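Local coordinates for protein NADH dehydrogenase, putative (Plasmodium falciparum, PDB 5JWC) that probably transfers electrons from NADH through its bound FAD to ubiquinone, as a type II NADH dehydrogenase of the malaria parasite, at residues V266-V269 / F274-Q277. Numbering follows the deposited sequence.
Sequences VIDV and FHIQ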
loop_
_atom_site.group_PDB
_atom_site.type_symbol
_atom_site.label_atom_id
_atom_site.label_comp_id
_atom_site.label_asym_id
_atom_site.label_seq_id
_atom_site.Cartn_x
_atom_site.Cartn_y
_atom_site.Cartn_z
ATOM N N VAL A 266 6.293 31.624 -1.047
ATOM C CA VAL A 266 4.842 31.576 -1.000
ATOM C C VAL A 266 4.318 32.431 0.149
ATOM O O VAL A 266 4.875 32.404 1.238
ATOM C CB VAL A 266 4.352 30.127 -0.847
ATOM C CG1 VAL A 266 2.851 30.097 -0.651
ATOM C CG2 VAL A 266 4.776 29.306 -2.062
ATOM N N ILE A 267 3.262 33.201 -0.101
ATOM C CA ILE A 267 2.707 34.072 0.925
ATOM C C ILE A 267 1.248 33.783 1.221
ATOM O O ILE A 267 0.714 34.240 2.225
ATOM C CB ILE A 267 2.848 35.547 0.526
ATOM C CG1 ILE A 267 2.243 35.771 -0.858
ATOM C CG2 ILE A 267 4.306 35.945 0.539
ATOM C CD1 ILE A 267 2.273 37.216 -1.320
ATOM N N ASP A 268 0.610 33.008 0.355
ATOM C CA ASP A 268 -0.783 32.650 0.565
ATOM C C ASP A 268 -1.178 31.455 -0.291
ATOM O O ASP A 268 -0.717 31.309 -1.419
ATOM C CB ASP A 268 -1.702 33.833 0.242
ATOM C CG ASP A 268 -3.125 33.588 0.682
ATOM O OD1 ASP A 268 -3.367 33.627 1.903
ATOM O OD2 ASP A 268 -3.998 33.336 -0.183
ATOM N N VAL A 269 -2.040 30.607 0.246
ATOM C CA VAL A 269 -2.520 29.458 -0.512
ATOM C C VAL A 269 -4.042 29.402 -0.487
ATOM O O VAL A 269 -4.646 29.411 0.577
ATOM C CB VAL A 269 -1.943 28.130 0.030
ATOM C CG1 VAL A 269 -2.481 26.941 -0.777
ATOM C CG2 VAL A 269 -0.404 28.159 -0.005
ATOM N N PHE A 274 -2.166 29.817 -5.717
ATOM C CA PHE A 274 -1.387 30.364 -4.610
ATOM C C PHE A 274 -0.654 31.624 -5.066
ATOM O O PHE A 274 -0.538 31.890 -6.270
ATOM C CB PHE A 274 -0.409 29.314 -4.033
ATOM C CG PHE A 274 0.615 28.820 -5.012
ATOM C CD1 PHE A 274 0.322 27.779 -5.882
ATOM C CD2 PHE A 274 1.878 29.367 -5.045
ATOM C CE1 PHE A 274 1.265 27.314 -6.787
ATOM C CE2 PHE A 274 2.825 28.908 -5.942
ATOM C CZ PHE A 274 2.515 27.879 -6.818
ATOM N N HIS A 275 -0.184 32.414 -4.106
ATOM C CA HIS A 275 0.511 33.641 -4.441
ATOM C C HIS A 275 1.972 33.554 -4.058
ATOM O O HIS A 275 2.327 33.103 -2.977
ATOM C CB HIS A 275 -0.130 34.849 -3.747
ATOM C CG HIS A 275 -1.358 35.348 -4.434
ATOM N ND1 HIS A 275 -2.616 34.843 -4.170
ATOM C CD2 HIS A 275 -1.523 36.284 -5.399
ATOM C CE1 HIS A 275 -3.502 35.459 -4.935
ATOM N NE2 HIS A 275 -2.866 36.336 -5.688
ATOM N N ILE A 276 2.835 33.998 -4.950
ATOM C CA ILE A 276 4.232 34.128 -4.580
ATOM C C ILE A 276 4.748 35.569 -4.647
ATOM O O ILE A 276 4.199 36.403 -5.350
ATOM C CB ILE A 276 5.150 33.236 -5.447
ATOM C CG1 ILE A 276 5.000 33.548 -6.949
ATOM C CG2 ILE A 276 4.887 31.755 -5.119
ATOM C CD1 ILE A 276 5.923 32.711 -7.859
ATOM N N GLN A 277 5.844 35.796 -3.952
ATOM C CA GLN A 277 6.447 37.078 -3.714
ATOM C C GLN A 277 7.952 37.044 -4.064
ATOM O O GLN A 277 8.694 36.111 -3.688
ATOM C CB GLN A 277 6.094 37.406 -2.292
ATOM C CG GLN A 277 6.781 38.594 -1.687
ATOM C CD GLN A 277 5.783 39.593 -1.006
ATOM O OE1 GLN A 277 4.803 39.229 -0.326
ATOM N NE2 GLN A 277 6.145 40.906 -1.129
HETATM O O HOH W 1 -3.594 32.614 -2.938
#
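I267 and D268 both pair with H275, and that doubling is the classic beta bulge of this antiparallel hairpin. The amide N of I267 donates to O of H275 at 3.0 Å, nearly straight at 170°, while N of H275 returns a bond of the same length to O of D268. One residue thus faces two, and I267, with its psi turned to a near-helical -13°, takes up the extra step between the V266–I276 and D268–H275 pairs.

The buried, apolar side carries V266, V269, F274 and I276. CG2 of V266 sits 3.9 Å from CG2 of I276 and 4.2 Å from CD2 of F274; the same I276 methyl lies at the ring's edge, in its plane. F274 has CG between its backbone N and carbonyl carbon (chi1 62°), which turns the ring out from the strand on this face, with CD2 towards V266 and one edge towards I276, leaving CB beside V269. V194 and W295 touch V266 from beyond the hairpin, and A192 meets F274.

The other side is partly exposed, and its polar ends meet through water: one molecule bridges D268 and H275, 2.9 Å from OD2 of D268 and 2.7 Å from ND1 of H275, in the plane of the imidazole. OD1 of D268 is held separately by N146. I267 crosses Q277 at about a right angle, its CD1 and CG2 both 3.4 Å from OE1 of Q277.

The bulged hairpin, extended by strand 285-289 into a three-stranded antiparallel sheet, packs its apolar face on the parallel sheet of a Rossmann-like domain, as in the pyridine nucleotide-disulphide oxidoreductase family.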